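Local coordinates for ethanolamine kinase Pv091845 (Plasmodium vivax, PDB 2QG7), which probably phosphorylates ethanolamine, the first step in making phosphatidylethanolamine, at residues 244-253 with 264-273; 410-418 with 450-458. All blocks are in the same frame, centred on the assembly; numbering follows the deposited sequence.

Overall arrangement
From the N terminus, the modelled chain starts with two helices, builds a five-stranded antiparallel sheet and then turns mostly helical, where both contacts lie. Contact 1 closes the short connection between helix 236-251 and helix 269-284, with helix 262-265 joining in. Contact 2 comes later and closes a longer, largely helical excursion, bringing the C-terminal residues 450-458 back onto the start of helix 413-430. The two loops follow in series and neither encloses the other; their centres are about 21 Å apart. Helix 413-430 links them, since its Leu-423 and Leu-427 pack on Leu-247 of contact 1 while its first turns carry contact 2. Both contacts also touch the second subunit.

Contact 1: residues 244-253 with 264-273; sequences FHLLNEERKK and LKLIDFDVLR
With CG of Arg-251 swung away from its own backbone N (chi1 -161°) and the chain extended to NE, the guanidinium is carried over to the turn after Leu-264; Phe-244, its CG also anti to N, sends its ring across to Phe-269. Arg-251 NH2 donates to Lys-265 O at 2.9 Å, the acceptor lying close to the guanidinium plane, while Ile-267 O sits over one face. Water 1 accepts from Arg-251 NH1 at 2.7 Å and donates to Asp-268 OD1 and Asp-270 OD2, while NH2 also forms a salt bridge with Asp-268 of the second subunit. That neighbouring carboxylate probably stabilises the positive charge.

Next to this polar end, the Phe-269 side chain is a knob in a hole formed by Phe-244, Leu-247, Asn-248 and Arg-251. Its ring meets that of Phe-244 obliquely, planes 41° apart, with Phe-269 CD2 3.6 Å from Phe-244 CE1. Phe-269 CZ touches Leu-247 CB at 3.8 Å, and Phe-269 CD1 lies 3.6 Å from Arg-251 CD. Leu-272 CD2 comes to the edge of the Phe-244 ring. Arg-273 CB packs 3.7 Å from Phe-244 CZ, its NH2 held by a salt bridge to Asp-270 OD1 within 264-273. The axes of 244-251 and 269-273 run at 167° to each other. Such knob-into-hole packing makes helices 236-251 and 269-284 an antiparallel hairpin in the helical part of this kinase fold, beside the subunit interface.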
loop_
_atom_site.group_PDB
_atom_site.type_symbol
_atom_site.label_atom_id
_atom_site.label_comp_id
_atom_site.label_asym_id
_atom_site.label_seq_id
_atom_site.Cartn_x
_atom_site.Cartn_y
_atom_site.Cartn_z
ATOM N N PHE D 244 5.986 6.512 -20.173
ATOM C CA PHE D 244 7.216 7.026 -19.654
ATOM C C PHE D 244 7.390 8.465 -20.097
ATOM O O PHE D 244 7.626 9.347 -19.258
ATOM C CB PHE D 244 8.387 6.177 -20.125
ATOM C CG PHE D 244 9.730 6.676 -19.642
ATOM C CD1 PHE D 244 10.250 6.243 -18.407
ATOM C CD2 PHE D 244 10.477 7.589 -20.410
ATOM C CE1 PHE D 244 11.488 6.732 -17.959
ATOM C CE2 PHE D 244 11.703 8.070 -19.968
ATOM C CZ PHE D 244 12.207 7.655 -18.755
ATOM N N HIS D 245 7.257 8.700 -21.405
ATOM C CA HIS D 245 7.457 10.029 -22.001
ATOM C C HIS D 245 6.410 11.068 -21.564
ATOM O O HIS D 245 6.740 12.227 -21.393
ATOM C CB HIS D 245 7.567 9.962 -23.546
ATOM C CG HIS D 245 8.813 9.277 -24.048
ATOM N ND1 HIS D 245 10.088 9.754 -23.800
ATOM C CD2 HIS D 245 8.976 8.157 -24.791
ATOM C CE1 HIS D 245 10.976 8.950 -24.359
ATOM N NE2 HIS D 245 10.328 7.963 -24.951
ATOM N N LEU D 246 5.164 10.661 -21.377
ATOM C CA LEU D 246 4.149 11.564 -20.874
ATOM C C LEU D 246 4.390 11.947 -19.401
ATOM O O LEU D 246 4.091 13.083 -18.973
ATOM C CB LEU D 246 2.772 10.947 -21.048
ATOM C CG LEU D 246 2.154 10.888 -22.460
ATOM C CD1 LEU D 246 0.976 9.903 -22.511
ATOM C CD2 LEU D 246 1.678 12.284 -22.913
ATOM N N LEU D 247 4.959 11.023 -18.637
ATOM C CA LEU D 247 5.268 11.274 -17.249
ATOM C C LEU D 247 6.550 12.043 -17.092
ATOM O O LEU D 247 6.653 12.881 -16.204
ATOM C CB LEU D 247 5.327 9.980 -16.450
ATOM C CG LEU D 247 3.993 9.349 -16.051
ATOM C CD1 LEU D 247 4.227 8.021 -15.366
ATOM C CD2 LEU D 247 3.187 10.276 -15.158
ATOM N N ASN D 248 7.529 11.765 -17.945
ATOM C CA ASN D 248 8.826 12.463 -17.868
ATOM C C ASN D 248 8.726 13.939 -18.284
ATOM O O ASN D 248 9.394 14.790 -17.721
ATOM C CB ASN D 248 9.870 11.755 -18.722
ATOM C CG ASN D 248 11.289 12.211 -18.431
ATOM O OD1 ASN D 248 12.064 12.486 -19.349
ATOM N ND2 ASN D 248 11.648 12.247 -17.163
ATOM N N GLU D 249 7.881 14.232 -19.261
ATOM C CA GLU D 249 7.652 15.602 -19.686
ATOM C C GLU D 249 6.795 16.338 -18.654
ATOM O O GLU D 249 6.813 17.563 -18.584
ATOM C CB GLU D 249 7.036 15.656 -21.105
ATOM C CG GLU D 249 8.024 15.311 -22.231
ATOM C CD GLU D 249 7.327 14.790 -23.528
ATOM O OE1 GLU D 249 6.438 15.521 -24.056
ATOM O OE2 GLU D 249 7.672 13.656 -24.028
ATOM N N GLU D 250 6.048 15.589 -17.854
ATOM C CA GLU D 250 5.320 16.185 -16.735
ATOM C C GLU D 250 6.257 16.416 -15.511
ATOM O O GLU D 250 6.145 17.434 -14.808
ATOM C CB GLU D 250 4.101 15.318 -16.368
ATOM C CG GLU D 250 3.219 15.893 -15.289
ATOM C CD GLU D 250 2.334 17.042 -15.775
ATOM O OE1 GLU D 250 2.197 17.202 -17.007
ATOM O OE2 GLU D 250 1.747 17.770 -14.936
ATOM N N ARG D 251 7.173 15.470 -15.280
ATOM C CA ARG D 251 8.159 15.543 -14.206
ATOM C C ARG D 251 9.064 16.763 -14.385
ATOM O O ARG D 251 9.613 17.284 -13.425
ATOM C CB ARG D 251 9.023 14.285 -14.238
ATOM C CG ARG D 251 9.772 14.002 -12.975
ATOM C CD ARG D 251 11.061 13.221 -13.189
ATOM N NE ARG D 251 11.779 13.210 -11.906
ATOM C CZ ARG D 251 13.072 12.918 -11.701
ATOM N NH1 ARG D 251 13.882 12.566 -12.704
ATOM N NH2 ARG D 251 13.555 12.976 -10.460
ATOM N N LYS D 252 9.227 17.189 -15.634
ATOM C CA LYS D 252 10.118 18.287 -15.991
ATOM C C LYS D 252 9.611 19.658 -15.541
ATOM O O LYS D 252 10.411 20.532 -15.222
ATOM C CB LYS D 252 10.370 18.291 -17.505
ATOM C CG LYS D 252 11.431 17.297 -17.962
ATOM C CD LYS D 252 11.788 17.561 -19.436
ATOM C CE LYS D 252 12.945 16.699 -19.929
ATOM N NZ LYS D 252 12.549 15.266 -20.109
ATOM N N LYS D 253 8.291 19.843 -15.532
ATOM C CA LYS D 253 7.672 21.087 -15.082
ATOM C C LYS D 253 7.980 21.357 -13.616
ATOM O O LYS D 253 7.945 20.440 -12.766
ATOM C CB LYS D 253 6.163 21.027 -15.267
ATOM C CG LYS D 253 5.771 20.912 -16.727
ATOM C CD LYS D 253 4.293 20.689 -16.902
ATOM C CE LYS D 253 3.999 20.411 -18.370
ATOM N NZ LYS D 253 2.566 19.979 -18.557
ATOM N N LEU D 264 6.339 12.261 -8.871
ATOM C CA LEU D 264 7.174 11.891 -9.989
ATOM C C LEU D 264 8.628 12.256 -9.763
ATOM O O LEU D 264 9.533 11.594 -10.275
ATOM C CB LEU D 264 6.672 12.570 -11.280
ATOM C CG LEU D 264 5.206 12.394 -11.680
ATOM C CD1 LEU D 264 5.030 13.003 -13.038
ATOM C CD2 LEU D 264 4.732 10.926 -11.669
ATOM N N LYS D 265 8.846 13.335 -9.025
ATOM C CA LYS D 265 10.170 13.880 -8.771
ATOM C C LYS D 265 10.961 13.002 -7.842
ATOM O O LYS D 265 12.156 12.940 -7.913
ATOM C CB LYS D 265 10.037 15.296 -8.240
ATOM C CG LYS D 265 9.394 16.213 -9.303
ATOM C CD LYS D 265 9.366 17.681 -8.909
ATOM C CE LYS D 265 8.850 18.562 -10.060
ATOM N NZ LYS D 265 8.906 20.032 -9.629
ATOM N N LEU D 266 10.269 12.283 -6.983
ATOM C CA LEU D 266 10.901 11.317 -6.099
ATOM C C LEU D 266 11.443 10.057 -6.851
ATOM O O LEU D 266 12.285 9.319 -6.321
ATOM C CB LEU D 266 9.888 10.937 -5.007
ATOM C CG LEU D 266 10.374 10.078 -3.827
ATOM C CD1 LEU D 266 11.451 10.807 -2.951
ATOM C CD2 LEU D 266 9.143 9.691 -2.995
ATOM N N ILE D 267 10.960 9.826 -8.077
ATOM C CA ILE D 267 11.378 8.694 -8.886
ATOM C C ILE D 267 12.539 9.102 -9.763
ATOM O O ILE D 267 12.450 10.114 -10.464
ATOM C CB ILE D 267 10.209 8.131 -9.790
ATOM C CG1 ILE D 267 8.992 7.715 -8.947
ATOM C CG2 ILE D 267 10.701 6.907 -10.576
ATOM C CD1 ILE D 267 7.701 7.762 -9.706
ATOM N N ASP D 268 13.613 8.310 -9.753
ATOM C CA ASP D 268 14.749 8.564 -10.663
ATOM C C ASP D 268 14.415 8.035 -12.056
ATOM O O ASP D 268 14.403 6.824 -12.292
ATOM C CB ASP D 268 16.044 7.933 -10.140
ATOM C CG ASP D 268 17.298 8.495 -10.813
ATOM O OD1 ASP D 268 17.195 9.227 -11.814
ATOM O OD2 ASP D 268 18.417 8.216 -10.337
ATOM N N PHE D 269 14.076 8.951 -12.955
ATOM C CA PHE D 269 13.615 8.577 -14.291
ATOM C C PHE D 269 14.723 8.032 -15.196
ATOM O O PHE D 269 14.423 7.274 -16.115
ATOM C CB PHE D 269 12.860 9.716 -14.962
ATOM C CG PHE D 269 11.351 9.629 -14.805
ATOM C CD1 PHE D 269 10.746 9.685 -13.529
ATOM C CD2 PHE D 269 10.535 9.503 -15.920
ATOM C CE1 PHE D 269 9.367 9.614 -13.379
ATOM C CE2 PHE D 269 9.152 9.419 -15.790
ATOM C CZ PHE D 269 8.553 9.478 -14.526
ATOM N N ASP D 270 15.982 8.378 -14.922
ATOM C CA ASP D 270 17.117 7.832 -15.654
ATOM C C ASP D 270 17.281 6.352 -15.360
ATOM O O ASP D 270 17.605 5.566 -16.260
ATOM C CB ASP D 270 18.414 8.578 -15.322
ATOM C CG ASP D 270 18.371 10.047 -15.748
ATOM O OD1 ASP D 270 18.150 10.328 -16.953
ATOM O OD2 ASP D 270 18.551 10.944 -14.887
ATOM N N VAL D 271 17.090 5.988 -14.092
ATOM C CA VAL D 271 17.122 4.590 -13.648
ATOM C C VAL D 271 15.863 3.833 -14.119
ATOM O O VAL D 271 15.910 2.609 -14.384
ATOM C CB VAL D 271 17.287 4.487 -12.095
ATOM C CG1 VAL D 271 17.205 3.056 -11.607
ATOM C CG2 VAL D 271 18.620 5.118 -11.663
ATOM N N LEU D 272 14.752 4.553 -14.214
ATOM C CA LEU D 272 13.547 3.987 -14.733
ATOM C C LEU D 272 13.728 3.686 -16.235
ATOM O O LEU D 272 13.368 2.588 -16.688
ATOM C CB LEU D 272 12.346 4.917 -14.462
ATOM C CG LEU D 272 10.948 4.484 -14.935
ATOM C CD1 LEU D 272 10.471 3.156 -14.304
ATOM C CD2 LEU D 272 9.951 5.587 -14.687
ATOM N N ARG D 273 14.280 4.663 -16.979
ATOM C CA ARG D 273 14.631 4.498 -18.395
ATOM C C ARG D 273 15.510 3.296 -18.616
ATOM O O ARG D 273 15.272 2.538 -19.530
ATOM C CB ARG D 273 15.343 5.727 -18.940
ATOM C CG ARG D 273 15.431 5.802 -20.471
ATOM C CD ARG D 273 16.143 7.080 -20.958
ATOM N NE ARG D 273 15.453 8.338 -20.634
ATOM C CZ ARG D 273 15.818 9.155 -19.633
ATOM N NH1 ARG D 273 15.153 10.285 -19.390
ATOM N NH2 ARG D 273 16.860 8.843 -18.863
HETATM O O HOH W 1 16.259 11.491 -13.276
#

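Contact 2: residues 410-418 with 450-458; sequences IQPFYICSH and CLPIFRSKV
An aromatic cluster of Tyr-414, His-418 and Phe-454 joins the start of helix 413-430 to the C-terminal helix 452-455. His-418 turns its ring edge onto the face of Phe-454 in a T-shaped pair, planes 71° apart, with NE2 above the middle of the ring and 3.4 Å from Phe-454 CZ. Arg-445 bonds to the other ring nitrogen, ND1, which should help fix the imidazole's rotation, and Trp-378 packs edge-to-face with both rings. Tyr-414 meets Phe-454 more obliquely, planes at 35°, its CD1 lying 3.8 Å from Phe-454 CE2, while its hydroxyl is hydrogen-bonded to Glu-387.

Lys-457 lies across one face of Tyr-414. Its CE sits almost on the ring normal, 3.8 Å from the centroid of Tyr-414, a CH-pi contact, and a bend at the last torsion (chi4 -55°) keeps NZ above the same ring for a cation-pi interaction. Gln-411 crosses Lys-457 at about a right angle, Gln-411 OE1 3.6 Å from Lys-457 CG. Ile-415 runs alongside Phe-454 in the opposite sense and brings its CD1 near Phe-454 O and Arg-455 CD; the Arg-455 guanidinium itself reaches Phe-257 of the second subunit. At the chain terminus, Val-458 CG2 lies 3.6 Å from Pro-412 CA.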
loop_
_atom_site.group_PDB
_atom_site.type_symbol
_atom_site.label_atom_id
_atom_site.label_comp_id
_atom_site.label_asym_id
_atom_site.label_seq_id
_atom_site.Cartn_x
_atom_site.Cartn_y
_atom_site.Cartn_z
ATOM N N ILE D 410 6.990 -16.643 -19.581
ATOM C CA ILE D 410 6.097 -15.617 -18.996
ATOM C C ILE D 410 6.780 -14.859 -17.858
ATOM O O ILE D 410 6.315 -13.795 -17.428
ATOM C CB ILE D 410 4.726 -16.183 -18.499
ATOM C CG1 ILE D 410 4.914 -17.184 -17.356
ATOM C CG2 ILE D 410 3.954 -16.799 -19.651
ATOM C CD1 ILE D 410 3.670 -17.402 -16.506
ATOM N N GLN D 411 7.909 -15.403 -17.421
ATOM C CA GLN D 411 8.551 -15.073 -16.140
ATOM C C GLN D 411 9.064 -13.608 -16.031
ATOM O O GLN D 411 8.797 -12.943 -15.047
ATOM C CB GLN D 411 9.624 -16.138 -15.834
ATOM C CG GLN D 411 9.639 -16.612 -14.436
ATOM C CD GLN D 411 8.386 -17.276 -14.009
ATOM O OE1 GLN D 411 7.928 -17.111 -12.865
ATOM N NE2 GLN D 411 7.828 -18.079 -14.900
ATOM N N PRO D 412 9.754 -13.087 -17.057
ATOM C CA PRO D 412 10.098 -11.663 -16.978
ATOM C C PRO D 412 8.955 -10.664 -17.289
ATOM O O PRO D 412 9.160 -9.450 -17.171
ATOM C CB PRO D 412 11.163 -11.517 -18.070
ATOM C CG PRO D 412 10.833 -12.601 -19.082
ATOM C CD PRO D 412 10.266 -13.739 -18.293
ATOM N N PHE D 413 7.797 -11.141 -17.754
ATOM C CA PHE D 413 6.680 -10.261 -18.108
ATOM C C PHE D 413 5.893 -9.840 -16.857
ATOM O O PHE D 413 5.089 -8.907 -16.917
ATOM C CB PHE D 413 5.739 -10.918 -19.138
ATOM C CG PHE D 413 6.314 -10.985 -20.513
ATOM C CD1 PHE D 413 7.154 -12.043 -20.884
ATOM C CD2 PHE D 413 6.029 -9.987 -21.449
ATOM C CE1 PHE D 413 7.670 -12.099 -22.130
ATOM C CE2 PHE D 413 6.564 -10.035 -22.743
ATOM C CZ PHE D 413 7.390 -11.075 -23.069
ATOM N N TYR D 414 6.139 -10.530 -15.749
ATOM C CA TYR D 414 5.618 -10.138 -14.462
ATOM C C TYR D 414 6.012 -8.683 -14.107
ATOM O O TYR D 414 5.145 -7.828 -13.801
ATOM C CB TYR D 414 6.161 -11.075 -13.424
ATOM C CG TYR D 414 5.345 -12.308 -13.176
ATOM C CD1 TYR D 414 4.234 -12.259 -12.324
ATOM C CD2 TYR D 414 5.707 -13.549 -13.751
ATOM C CE1 TYR D 414 3.493 -13.380 -12.054
ATOM C CE2 TYR D 414 4.958 -14.706 -13.476
ATOM C CZ TYR D 414 3.863 -14.604 -12.624
ATOM O OH TYR D 414 3.110 -15.695 -12.338
ATOM N N ILE D 415 7.321 -8.424 -14.181
ATOM C CA ILE D 415 7.884 -7.086 -13.995
ATOM C C ILE D 415 7.445 -6.088 -15.048
ATOM O O ILE D 415 7.277 -4.902 -14.768
ATOM C CB ILE D 415 9.436 -7.096 -13.972
ATOM C CG1 ILE D 415 9.950 -7.927 -12.772
ATOM C CG2 ILE D 415 9.971 -5.651 -13.828
ATOM C CD1 ILE D 415 11.354 -8.439 -13.076
ATOM N N CYS D 416 7.309 -6.568 -16.259
ATOM C CA CYS D 416 6.823 -5.756 -17.381
ATOM C C CYS D 416 5.359 -5.231 -17.139
ATOM O O CYS D 416 5.008 -4.085 -17.405
ATOM C CB CYS D 416 6.895 -6.631 -18.646
ATOM S SG CYS D 416 6.426 -5.744 -20.092
ATOM N N SER D 417 4.521 -6.122 -16.646
ATOM C CA SER D 417 3.178 -5.814 -16.228
ATOM C C SER D 417 3.138 -4.807 -15.038
ATOM O O SER D 417 2.302 -3.915 -15.020
ATOM C CB SER D 417 2.525 -7.136 -15.817
ATOM O OG SER D 417 1.294 -6.909 -15.197
ATOM N N HIS D 418 4.051 -4.947 -14.067
ATOM C CA HIS D 418 4.221 -3.937 -13.006
ATOM C C HIS D 418 4.569 -2.530 -13.504
ATOM O O HIS D 418 4.007 -1.549 -13.046
ATOM C CB HIS D 418 5.280 -4.392 -11.994
ATOM C CG HIS D 418 4.881 -5.588 -11.211
ATOM N ND1 HIS D 418 3.638 -5.706 -10.620
ATOM C CD2 HIS D 418 5.555 -6.724 -10.913
ATOM C CE1 HIS D 418 3.566 -6.859 -9.969
ATOM N NE2 HIS D 418 4.719 -7.495 -10.131
ATOM N N CYS D 450 10.628 -3.693 -8.631
ATOM C CA CYS D 450 11.959 -3.773 -8.011
ATOM C C CYS D 450 12.038 -4.866 -6.974
ATOM O O CYS D 450 13.123 -5.106 -6.457
ATOM C CB CYS D 450 12.316 -2.442 -7.340
ATOM S SG CYS D 450 12.301 -1.070 -8.480
ATOM N N LEU D 451 10.926 -5.515 -6.640
ATOM C CA LEU D 451 10.953 -6.471 -5.527
ATOM C C LEU D 451 11.596 -7.799 -5.907
ATOM O O LEU D 451 11.396 -8.269 -7.010
ATOM C CB LEU D 451 9.570 -6.746 -4.967
ATOM C CG LEU D 451 8.831 -5.740 -4.090
ATOM C CD1 LEU D 451 7.428 -6.260 -3.853
ATOM C CD2 LEU D 451 9.525 -5.513 -2.763
ATOM N N PRO D 452 12.386 -8.400 -4.985
ATOM C CA PRO D 452 13.059 -9.687 -5.181
ATOM C C PRO D 452 12.145 -10.827 -5.615
ATOM O O PRO D 452 12.515 -11.611 -6.500
ATOM C CB PRO D 452 13.630 -9.977 -3.789
ATOM C CG PRO D 452 13.977 -8.621 -3.269
ATOM C CD PRO D 452 12.733 -7.844 -3.647
ATOM N N ILE D 453 10.968 -10.920 -4.989
ATOM C CA ILE D 453 9.991 -11.938 -5.335
ATOM C C ILE D 453 9.597 -11.912 -6.810
ATOM O O ILE D 453 9.119 -12.907 -7.330
ATOM C CB ILE D 453 8.715 -11.845 -4.439
ATOM C CG1 ILE D 453 8.103 -10.434 -4.510
ATOM C CG2 ILE D 453 9.034 -12.273 -2.974
ATOM C CD1 ILE D 453 6.707 -10.364 -3.978
ATOM N N PHE D 454 9.809 -10.799 -7.491
ATOM C CA PHE D 454 9.473 -10.712 -8.885
ATOM C C PHE D 454 10.714 -10.652 -9.741
ATOM O O PHE D 454 10.679 -11.105 -10.882
ATOM C CB PHE D 454 8.566 -9.501 -9.198
ATOM C CG PHE D 454 7.160 -9.673 -8.729
ATOM C CD1 PHE D 454 6.673 -8.929 -7.663
ATOM C CD2 PHE D 454 6.311 -10.594 -9.353
ATOM C CE1 PHE D 454 5.366 -9.095 -7.225
ATOM C CE2 PHE D 454 5.002 -10.785 -8.916
ATOM C CZ PHE D 454 4.533 -10.037 -7.850
ATOM N N ARG D 455 11.802 -10.090 -9.218
ATOM C CA ARG D 455 13.050 -10.003 -9.971
ATOM C C ARG D 455 13.771 -11.368 -10.063
ATOM O O ARG D 455 14.519 -11.600 -11.000
ATOM C CB ARG D 455 13.984 -8.981 -9.316
ATOM C CG ARG D 455 13.603 -7.541 -9.491
ATOM C CD ARG D 455 14.115 -7.014 -10.798
ATOM N NE ARG D 455 14.002 -5.571 -10.932
ATOM C CZ ARG D 455 14.972 -4.695 -10.641
ATOM N NH1 ARG D 455 14.772 -3.404 -10.806
ATOM N NH2 ARG D 455 16.148 -5.093 -10.169
ATOM N N SER D 456 13.573 -12.238 -9.080
ATOM C CA SER D 456 14.243 -13.520 -9.038
ATOM C C SER D 456 13.511 -14.605 -9.842
ATOM O O SER D 456 13.896 -15.794 -9.831
ATOM C CB SER D 456 14.407 -13.981 -7.597
ATOM O OG SER D 456 13.152 -14.237 -7.012
ATOM N N LYS D 457 12.432 -14.186 -10.503
ATOM C CA LYS D 457 11.654 -15.036 -11.366
ATOM C C LYS D 457 12.429 -15.205 -12.662
ATOM O O LYS D 457 12.461 -16.307 -13.214
ATOM C CB LYS D 457 10.308 -14.368 -11.652
ATOM C CG LYS D 457 9.253 -14.638 -10.592
ATOM C CD LYS D 457 7.998 -13.946 -11.026
ATOM C CE LYS D 457 6.972 -13.900 -9.928
ATOM N NZ LYS D 457 6.693 -15.245 -9.410
ATOM N N VAL D 458 13.055 -14.121 -13.124
ATOM C CA VAL D 458 13.774 -14.090 -14.394
ATOM C C VAL D 458 14.997 -15.020 -14.436
ATOM O O VAL D 458 15.667 -15.251 -13.399
ATOM C CB VAL D 458 14.232 -12.655 -14.728
ATOM C CG1 VAL D 458 15.012 -12.634 -16.067
ATOM C CG2 VAL D 458 13.023 -11.750 -14.822
#